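Long-range contacts in iota-carrageenase (Alteromonas sp., PDB 1H80), which hydrolyses the beta-1,4 linkages inside iota-carrageenan, a sulfated galactan of red algal cell walls, with inversion of the anomeric configuration: residues 10-14 against 141-145; 46-50 against 70-76; 186-190 against 392-398; 279-284 against 324-329. One frame throughout, in Å; residues are numbered along the deposited sequence.

In the fold
The enzyme has a right-handed parallel beta-helix fold. The chain starts with a loop on the outside of the helix, and contact 1 joins that loop to the start of strand 143-151, 127 residues later. Contact 2 falls within this span and closes a short loop: it packs the end of helix 39-50 against the end of strand 64-71 and the turn after it. The centres of contacts 1 and 2 are about 16 Å apart. Contact 3 opens after both have closed and ties the loop after strand 177-185 to the loop before strand 399-401. Contact 4, a small two-stranded antiparallel pairing, lies within the span of contact 3. No two spans cross.

Contact 1: 10-14 against 141-145; sequences DFYVA and RNYKI
N142 and V13 pair through two hydrogen bonds that fix the N-terminal loop to the outside of the parallel beta-helix, at a corner where the chain turns into strand 143-151. The amide of N142 treats the backbone of V13 as a two-point partner. Its OD1 accepts from V13 N at 2.8 Å, on a lone pair and nearly straight at 166°. Its ND2 donates to V13 O at 3.0 Å, close to the amide plane. CG stands anti to the backbone N (chi1 -167°), which swings the amide out to the loop. OD1 also takes a proton from water 1, which donates a second one to F11 O. ND2 has a further acceptor in N110 OD1. With an alanine here, V13 N and V13 O would probably lose both mates and the loop could shift off the corner. The Y12 ring lies beside the amide, and its CD1 is 3.4 Å from Y143 C. S112 and I178, on neighbouring strands, also touch the Y12 side chain. K144 crosses one face with its extended chain, and K144 CB sits 3.8 Å from the Y12 ring centroid, only 6° off the normal.

Contact 2: 46-50 against 70-76; sequences INAIS and IQMKSNV
I46 lies over the backbone of 70-73, its two branches reaching different neighbours. CD1 meets I70 CG2 at 3.4 Å, tighter than usual for two carbons, and M72 SD at 3.5 Å. CG2, anti to the backbone N, rests near Q71 O and K73 N. One helical turn on, I49 CG2 touches V76 CG2 at 4.0 Å, and the two side chains cross at about a right angle. V76 CG2 also packs by I46 O and S50 N. These contacts join the last turn of helix 39-50 to the end of strand 64-71 and the type II turn K73-V76, at one end of the beta-helix.

Polar bonds flank the apolar centre. S50 OG donates to S74 O at 2.8 Å, in the carbonyl plane and on a lone pair. K73 passes S50 with its CB, then bends at its last torsion (chi4 53°) to bring NZ within 3.0 Å of N47 OD1. That donor is tilted 29° from the carbonyl plane, and Q43 NE2 also donates to OD1. Water 2 accepts from N75 ND2 and lies within reach of S50 O, while N75 OD1 bonds to N110 ND2. The lysine is therefore held by a neutral amide oxygen, and the helix end is joined to the turn by both apolar packing and hydrogen bonds.

Contact 3: 186-190 against 392-398; sequences NALFG and WSKQGQI
Two loops outside the regular strands of the beta-helix meet here, one after strand 177-185 and the other before strand 399-401. F189 of the first sets its ring into the corner formed by W392, at its edge, and I398, over one face. It meets the indole in a T-shaped (edge-to-face) pair, with planes at 83° and F189 CE1 3.5 Å from W392 CE2. CG of F189 sits between the backbone N and carbonyl carbon (chi1 68°), a crowded position that sends the ring toward the indole. I398 CB lies 3.6 Å from the F189 ring centroid, 7° off the normal. I398 CD1 reaches back to F189 CB at 3.6 Å. L188 adds CD1, 3.6 Å from W392 CZ3. The indole is held in rotation by a bond within its own loop, from W392 NE1 to Q397 OE1 at 2.8 Å, on a lone pair and in the ring plane. Were the indole replaced by a leucine, the edge of F189 would probably lose the face it meets and Q397 OE1 its N-H donor. Nearby, W462 of helix 459-463 touches both W392 and I398, and D365 of strand 364-366 packs on F189 and I398.

Contact 4: 279-284 against 324-329; sequences SGFVEL and AARVTQ
The backbones of 279-284 and 324-329 run antiparallel where they pair, over the short strands 283-284 and 325-326. L284 and A325 form a hydrogen-bonded pair: L284 N donates to A325 O and A325 N to L284 O, each at 3.0 Å. E283 and R326 are the adjoining non-hydrogen-bonded pair, their CA atoms 4.4 Å apart. A third bond, from V327 N to V282 O, is almost straight at 173°. Beyond it the backbones are bridged by water 5, which accepts from V282 N and donates to V327 O.

The main side-chain feature is a cation-pi stack. The guanidinium of R326 lies flat over one face of F281, the planes 8° apart, with R326 CZ 3.4 Å from F281 CG. R326 has its CG anti to the backbone N (chi1 177°) and an extended chain to NE, which carries the group back along the partner segment to the ring. Water 3 accepts from R326 NH2 at 2.8 Å and donates to S279 O, so the charged group has a polar partner beside the stack. Water 4 bonds to G280 O and Q329 OE1. L284, on the face away from E283 and R326, brings its CG to V327 CG2 at 4.1 Å.

Around this pairing, L334 of helix 331-340 packs on V282, V327 and Q329. I343 and P345 of a loop also touch V282, and Y341 touches L284. H254 meets the F281 ring, and K225 of helix 222-227 donates to E283 O.

Contact 1: 10-14 against 141-145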
# COMPACT_ATOMS: atom_id res chain seq x y z
N ASP A 10 15.53 14.04 -8.40
CA ASP A 10 16.23 12.76 -8.46
C ASP A 10 15.23 11.68 -8.85
O ASP A 10 15.60 10.59 -9.28
CB ASP A 10 16.83 12.39 -7.11
CG ASP A 10 17.98 13.29 -6.70
OD1 ASP A 10 18.67 13.82 -7.59
OD2 ASP A 10 18.22 13.43 -5.48
N PHE A 11 13.94 12.00 -8.70
CA PHE A 11 12.88 11.04 -8.99
C PHE A 11 12.02 11.41 -10.18
O PHE A 11 11.74 10.58 -11.04
CB PHE A 11 11.97 10.90 -7.77
CG PHE A 11 12.69 10.53 -6.51
CD1 PHE A 11 13.00 9.20 -6.24
CD2 PHE A 11 13.08 11.51 -5.61
CE1 PHE A 11 13.68 8.85 -5.08
CE2 PHE A 11 13.77 11.17 -4.45
CZ PHE A 11 14.07 9.84 -4.18
N TYR A 12 11.60 12.66 -10.22
CA TYR A 12 10.72 13.13 -11.28
C TYR A 12 11.19 14.43 -11.89
O TYR A 12 11.57 15.36 -11.18
CB TYR A 12 9.31 13.32 -10.72
CG TYR A 12 8.33 13.90 -11.71
CD1 TYR A 12 7.90 13.17 -12.80
CD2 TYR A 12 7.86 15.21 -11.55
CE1 TYR A 12 7.02 13.72 -13.73
CE2 TYR A 12 6.98 15.77 -12.47
CZ TYR A 12 6.57 15.02 -13.56
OH TYR A 12 5.71 15.56 -14.48
N VAL A 13 11.16 14.50 -13.22
CA VAL A 13 11.55 15.70 -13.94
C VAL A 13 10.35 16.14 -14.75
O VAL A 13 9.89 15.45 -15.66
CB VAL A 13 12.73 15.42 -14.89
CG1 VAL A 13 13.06 16.67 -15.69
CG2 VAL A 13 13.93 14.97 -14.09
N ALA A 14 9.82 17.31 -14.40
CA ALA A 14 8.66 17.86 -15.07
C ALA A 14 9.00 18.38 -16.46
O ALA A 14 10.15 18.72 -16.75
CB ALA A 14 8.06 18.98 -14.24
N ARG A 141 7.89 5.29 -16.33
CA ARG A 141 9.07 5.94 -15.76
C ARG A 141 8.90 7.44 -15.85
O ARG A 141 8.31 7.95 -16.80
CB ARG A 141 10.33 5.54 -16.51
CG ARG A 141 10.57 4.05 -16.53
CD ARG A 141 11.89 3.71 -17.17
NE ARG A 141 12.00 2.27 -17.35
CZ ARG A 141 13.04 1.66 -17.89
NH1 ARG A 141 14.09 2.37 -18.31
NH2 ARG A 141 13.03 0.35 -18.03
N ASN A 142 9.45 8.12 -14.85
CA ASN A 142 9.40 9.57 -14.71
C ASN A 142 7.95 9.99 -14.56
O ASN A 142 7.33 10.53 -15.48
CB ASN A 142 10.04 10.28 -15.90
CG ASN A 142 10.28 11.74 -15.61
OD1 ASN A 142 10.69 12.09 -14.51
ND2 ASN A 142 10.01 12.59 -16.59
N TYR A 143 7.42 9.73 -13.38
CA TYR A 143 6.03 10.05 -13.12
C TYR A 143 5.79 10.65 -11.76
O TYR A 143 6.62 10.55 -10.86
CB TYR A 143 5.17 8.79 -13.28
CG TYR A 143 5.44 7.70 -12.26
CD1 TYR A 143 6.46 6.77 -12.45
CD2 TYR A 143 4.64 7.58 -11.13
CE1 TYR A 143 6.67 5.73 -11.54
CE2 TYR A 143 4.83 6.55 -10.22
CZ TYR A 143 5.84 5.62 -10.43
OH TYR A 143 5.98 4.59 -9.54
N LYS A 144 4.63 11.28 -11.63
CA LYS A 144 4.25 11.90 -10.37
C LYS A 144 2.75 11.78 -10.21
O LYS A 144 1.99 12.16 -11.10
CB LYS A 144 4.67 13.38 -10.37
CG LYS A 144 4.41 14.09 -9.06
CD LYS A 144 4.81 15.57 -9.18
CE LYS A 144 4.65 16.30 -7.86
NZ LYS A 144 4.95 17.75 -8.03
N ILE A 145 2.33 11.20 -9.09
CA ILE A 145 0.92 11.03 -8.76
C ILE A 145 0.80 11.75 -7.42
O ILE A 145 1.49 11.42 -6.46
CB ILE A 145 0.56 9.54 -8.65
CG1 ILE A 145 0.69 8.90 -10.04
CG2 ILE A 145 -0.86 9.37 -8.11
CD1 ILE A 145 0.54 7.39 -10.05
O HOH W 1 13.20 10.97 -13.89

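Contact 2: 46-50 against 70-76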
# COMPACT_ATOMS: atom_id res chain seq x y z
N ILE A 46 -6.55 11.82 -23.44
CA ILE A 46 -5.23 11.26 -23.21
C ILE A 46 -4.56 10.89 -24.53
O ILE A 46 -3.41 11.23 -24.78
CB ILE A 46 -5.32 10.02 -22.30
CG1 ILE A 46 -5.69 10.45 -20.89
CG2 ILE A 46 -4.02 9.24 -22.32
CD1 ILE A 46 -6.09 9.31 -19.99
N ASN A 47 -5.30 10.21 -25.40
CA ASN A 47 -4.74 9.80 -26.68
C ASN A 47 -4.33 11.00 -27.52
O ASN A 47 -3.26 11.01 -28.13
CB ASN A 47 -5.76 8.95 -27.45
CG ASN A 47 -6.03 7.62 -26.79
OD1 ASN A 47 -5.31 7.20 -25.88
ND2 ASN A 47 -7.07 6.93 -27.25
N ALA A 48 -5.19 12.02 -27.55
CA ALA A 48 -4.91 13.23 -28.33
C ALA A 48 -3.65 13.93 -27.84
O ALA A 48 -2.81 14.35 -28.63
CB ALA A 48 -6.09 14.18 -28.25
N ILE A 49 -3.51 14.04 -26.52
CA ILE A 49 -2.35 14.71 -25.96
C ILE A 49 -1.07 13.91 -26.19
O ILE A 49 -0.04 14.48 -26.55
CB ILE A 49 -2.54 14.95 -24.44
CG1 ILE A 49 -3.70 15.92 -24.23
CG2 ILE A 49 -1.24 15.49 -23.83
CD1 ILE A 49 -4.08 16.11 -22.78
N SER A 50 -1.14 12.59 -26.01
CA SER A 50 0.05 11.77 -26.19
C SER A 50 0.56 11.74 -27.63
O SER A 50 1.72 11.43 -27.87
CB SER A 50 -0.21 10.35 -25.70
OG SER A 50 1.02 9.64 -25.59
N ILE A 70 -9.03 3.36 -17.50
CA ILE A 70 -8.38 4.37 -18.32
C ILE A 70 -6.92 3.98 -18.55
O ILE A 70 -6.22 3.59 -17.62
CB ILE A 70 -8.42 5.75 -17.64
CG1 ILE A 70 -9.86 6.12 -17.29
CG2 ILE A 70 -7.79 6.80 -18.54
CD1 ILE A 70 -10.78 6.22 -18.49
N GLN A 71 -6.47 4.09 -19.79
CA GLN A 71 -5.09 3.75 -20.14
C GLN A 71 -4.29 5.03 -20.29
O GLN A 71 -4.46 5.77 -21.25
CB GLN A 71 -5.05 2.96 -21.44
CG GLN A 71 -5.90 1.70 -21.43
CD GLN A 71 -5.45 0.70 -20.38
OE1 GLN A 71 -4.34 0.18 -20.44
NE2 GLN A 71 -6.32 0.43 -19.42
N MET A 72 -3.40 5.29 -19.34
CA MET A 72 -2.58 6.49 -19.42
C MET A 72 -1.53 6.33 -20.50
O MET A 72 -1.17 5.21 -20.88
CB MET A 72 -1.93 6.76 -18.06
CG MET A 72 -2.95 7.06 -16.97
SD MET A 72 -3.97 8.50 -17.38
CE MET A 72 -5.30 8.36 -16.19
N LYS A 73 -1.03 7.45 -21.01
CA LYS A 73 -0.03 7.43 -22.06
C LYS A 73 1.07 8.46 -21.81
O LYS A 73 0.91 9.37 -21.00
CB LYS A 73 -0.68 7.69 -23.41
CG LYS A 73 -1.52 6.52 -23.91
CD LYS A 73 -2.05 6.76 -25.31
CE LYS A 73 -2.61 5.48 -25.91
NZ LYS A 73 -3.63 4.85 -25.03
N SER A 74 2.17 8.30 -22.53
CA SER A 74 3.32 9.17 -22.39
C SER A 74 3.07 10.65 -22.65
O SER A 74 2.26 11.02 -23.50
CB SER A 74 4.44 8.72 -23.33
OG SER A 74 4.86 7.40 -23.02
N ASN A 75 3.78 11.47 -21.89
CA ASN A 75 3.73 12.91 -21.99
C ASN A 75 2.37 13.53 -21.75
O ASN A 75 2.05 14.58 -22.30
CB ASN A 75 4.29 13.33 -23.35
CG ASN A 75 5.72 12.86 -23.55
OD1 ASN A 75 6.60 13.15 -22.73
ND2 ASN A 75 5.96 12.11 -24.62
N VAL A 76 1.58 12.88 -20.91
CA VAL A 76 0.27 13.38 -20.55
C VAL A 76 0.35 13.81 -19.10
O VAL A 76 0.79 13.05 -18.23
CB VAL A 76 -0.82 12.30 -20.71
CG1 VAL A 76 -2.15 12.82 -20.21
CG2 VAL A 76 -0.93 11.90 -22.17
O HOH W 2 4.13 12.23 -26.87

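Contact 3: 186-190 against 392-398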
# COMPACT_ATOMS: atom_id res chain seq x y z
N ASN A 186 -11.17 4.85 5.49
CA ASN A 186 -11.87 3.57 5.59
C ASN A 186 -11.35 2.45 4.69
O ASN A 186 -12.10 1.87 3.90
CB ASN A 186 -13.36 3.80 5.35
CG ASN A 186 -14.21 2.63 5.82
OD1 ASN A 186 -13.84 1.92 6.75
ND2 ASN A 186 -15.36 2.44 5.17
N ALA A 187 -10.07 2.12 4.83
CA ALA A 187 -9.47 1.05 4.05
C ALA A 187 -9.69 -0.29 4.75
O ALA A 187 -9.84 -0.35 5.97
CB ALA A 187 -7.97 1.30 3.89
N LEU A 188 -9.71 -1.36 3.96
CA LEU A 188 -9.88 -2.71 4.51
C LEU A 188 -8.53 -3.10 5.11
O LEU A 188 -7.48 -2.78 4.56
CB LEU A 188 -10.26 -3.68 3.39
CG LEU A 188 -10.50 -5.14 3.75
CD1 LEU A 188 -11.59 -5.27 4.81
CD2 LEU A 188 -10.89 -5.89 2.49
N PHE A 189 -8.56 -3.81 6.23
CA PHE A 189 -7.33 -4.20 6.92
C PHE A 189 -6.26 -4.87 6.08
O PHE A 189 -5.07 -4.65 6.29
CB PHE A 189 -7.65 -5.10 8.12
CG PHE A 189 -8.19 -6.45 7.74
CD1 PHE A 189 -9.54 -6.63 7.47
CD2 PHE A 189 -7.33 -7.55 7.66
CE1 PHE A 189 -10.04 -7.88 7.11
CE2 PHE A 189 -7.82 -8.81 7.30
CZ PHE A 189 -9.18 -8.97 7.03
N GLY A 190 -6.68 -5.70 5.12
CA GLY A 190 -5.72 -6.41 4.30
C GLY A 190 -5.09 -5.59 3.20
O GLY A 190 -4.24 -6.08 2.46
N TRP A 392 -17.32 -9.11 8.58
CA TRP A 392 -16.25 -9.83 7.90
C TRP A 392 -16.48 -11.33 8.08
O TRP A 392 -16.31 -11.87 9.17
CB TRP A 392 -14.88 -9.43 8.47
CG TRP A 392 -13.75 -9.94 7.63
CD1 TRP A 392 -12.87 -10.93 7.95
CD2 TRP A 392 -13.40 -9.51 6.31
NE1 TRP A 392 -12.00 -11.15 6.91
CE2 TRP A 392 -12.31 -10.29 5.88
CE3 TRP A 392 -13.92 -8.54 5.43
CZ2 TRP A 392 -11.71 -10.14 4.63
CZ3 TRP A 392 -13.33 -8.39 4.18
CH2 TRP A 392 -12.24 -9.18 3.79
N SER A 393 -16.87 -11.98 6.99
CA SER A 393 -17.18 -13.41 6.98
C SER A 393 -16.12 -14.32 7.59
O SER A 393 -16.45 -15.25 8.33
CB SER A 393 -17.47 -13.87 5.55
OG SER A 393 -16.35 -13.69 4.71
N LYS A 394 -14.85 -14.08 7.28
CA LYS A 394 -13.78 -14.91 7.81
C LYS A 394 -13.35 -14.45 9.20
O LYS A 394 -12.31 -13.81 9.35
CB LYS A 394 -12.58 -14.88 6.86
N GLN A 395 -14.15 -14.79 10.20
CA GLN A 395 -13.84 -14.41 11.57
C GLN A 395 -12.49 -14.94 12.01
O GLN A 395 -12.19 -16.12 11.83
CB GLN A 395 -14.92 -14.90 12.54
CG GLN A 395 -16.25 -14.21 12.39
CD GLN A 395 -17.12 -14.40 13.61
OE1 GLN A 395 -17.40 -15.53 14.02
NE2 GLN A 395 -17.56 -13.30 14.21
N GLY A 396 -11.69 -14.07 12.61
CA GLY A 396 -10.37 -14.46 13.07
C GLY A 396 -9.27 -13.80 12.26
O GLY A 396 -8.12 -13.76 12.69
N GLN A 397 -9.62 -13.28 11.09
CA GLN A 397 -8.63 -12.61 10.25
C GLN A 397 -8.35 -11.19 10.71
O GLN A 397 -7.29 -10.63 10.43
CB GLN A 397 -9.10 -12.57 8.79
CG GLN A 397 -9.29 -13.91 8.14
CD GLN A 397 -9.31 -13.80 6.62
OE1 GLN A 397 -9.96 -12.92 6.06
NE2 GLN A 397 -8.59 -14.71 5.96
N ILE A 398 -9.30 -10.60 11.43
CA ILE A 398 -9.14 -9.24 11.90
C ILE A 398 -9.84 -8.98 13.23
O ILE A 398 -10.94 -9.48 13.48
CB ILE A 398 -9.68 -8.23 10.84
CG1 ILE A 398 -9.51 -6.79 11.33
CG2 ILE A 398 -11.14 -8.51 10.55
CD1 ILE A 398 -8.08 -6.34 11.47

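Contact 4: 279-284 against 324-329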
# COMPACT_ATOMS: atom_id res chain seq x y z
N SER A 279 9.09 -11.65 8.60
CA SER A 279 10.17 -12.48 8.10
C SER A 279 9.87 -12.90 6.67
O SER A 279 8.71 -13.02 6.26
CB SER A 279 10.30 -13.74 8.97
OG SER A 279 11.26 -14.63 8.43
N GLY A 280 10.93 -13.07 5.88
CA GLY A 280 10.73 -13.53 4.53
C GLY A 280 10.47 -15.01 4.72
O GLY A 280 10.87 -15.57 5.74
N PHE A 281 9.79 -15.65 3.78
CA PHE A 281 9.52 -17.07 3.91
C PHE A 281 9.39 -17.73 2.56
O PHE A 281 9.21 -17.06 1.54
CB PHE A 281 8.25 -17.31 4.73
CG PHE A 281 7.02 -16.70 4.13
CD1 PHE A 281 6.74 -15.35 4.29
CD2 PHE A 281 6.13 -17.48 3.39
CE1 PHE A 281 5.60 -14.78 3.73
CE2 PHE A 281 4.99 -16.93 2.82
CZ PHE A 281 4.72 -15.57 3.00
N VAL A 282 9.47 -19.06 2.55
CA VAL A 282 9.37 -19.82 1.32
C VAL A 282 8.11 -20.67 1.33
O VAL A 282 7.67 -21.14 2.38
CB VAL A 282 10.59 -20.73 1.12
CG1 VAL A 282 11.00 -20.68 -0.33
CG2 VAL A 282 11.74 -20.28 2.01
N GLU A 283 7.53 -20.87 0.15
CA GLU A 283 6.31 -21.65 0.02
C GLU A 283 6.43 -22.69 -1.10
O GLU A 283 6.82 -22.36 -2.22
CB GLU A 283 5.15 -20.71 -0.28
CG GLU A 283 3.89 -20.97 0.52
CD GLU A 283 2.80 -19.97 0.21
OE1 GLU A 283 2.28 -19.99 -0.93
OE2 GLU A 283 2.47 -19.15 1.09
N LEU A 284 6.09 -23.94 -0.79
CA LEU A 284 6.15 -25.01 -1.77
C LEU A 284 4.74 -25.35 -2.25
O LEU A 284 3.80 -25.42 -1.45
CB LEU A 284 6.80 -26.26 -1.16
CG LEU A 284 8.24 -26.11 -0.66
CD1 LEU A 284 8.73 -27.44 -0.12
CD2 LEU A 284 9.13 -25.63 -1.80
N ALA A 324 -0.56 -25.35 -0.79
CA ALA A 324 0.50 -24.44 -0.36
C ALA A 324 1.03 -24.84 1.01
O ALA A 324 0.27 -25.04 1.95
CB ALA A 324 -0.04 -23.01 -0.30
N ALA A 325 2.35 -24.96 1.11
CA ALA A 325 2.98 -25.35 2.37
C ALA A 325 4.18 -24.46 2.69
O ALA A 325 5.20 -24.52 2.00
CB ALA A 325 3.40 -26.81 2.32
N ARG A 326 4.05 -23.65 3.73
CA ARG A 326 5.12 -22.76 4.14
C ARG A 326 6.23 -23.54 4.84
O ARG A 326 5.97 -24.40 5.68
CB ARG A 326 4.55 -21.69 5.08
CG ARG A 326 5.58 -20.73 5.65
CD ARG A 326 4.88 -19.51 6.21
NE ARG A 326 5.80 -18.60 6.87
CZ ARG A 326 5.53 -17.32 7.11
NH1 ARG A 326 4.37 -16.81 6.74
NH2 ARG A 326 6.42 -16.55 7.73
N VAL A 327 7.48 -23.23 4.49
CA VAL A 327 8.63 -23.90 5.07
C VAL A 327 8.97 -23.32 6.44
O VAL A 327 9.08 -22.11 6.61
CB VAL A 327 9.86 -23.78 4.15
CG1 VAL A 327 11.06 -24.46 4.80
CG2 VAL A 327 9.56 -24.40 2.80
N THR A 328 9.14 -24.21 7.42
CA THR A 328 9.46 -23.81 8.78
C THR A 328 10.71 -22.94 8.86
O THR A 328 11.69 -23.17 8.15
CB THR A 328 9.66 -25.05 9.68
OG1 THR A 328 8.54 -25.93 9.52
CG2 THR A 328 9.77 -24.64 11.14
N GLN A 329 10.66 -21.93 9.73
CA GLN A 329 11.78 -21.02 9.91
C GLN A 329 12.91 -21.66 10.72
O GLN A 329 13.06 -21.41 11.91
CB GLN A 329 11.31 -19.73 10.59
CG GLN A 329 12.42 -18.73 10.90
CD GLN A 329 13.28 -18.41 9.69
OE1 GLN A 329 12.77 -18.02 8.64
NE2 GLN A 329 14.59 -18.55 9.84
O HOH W 3 6.42 -13.73 7.61
O HOH W 4 10.98 -18.06 6.78
O HOH W 5 9.95 -20.11 5.04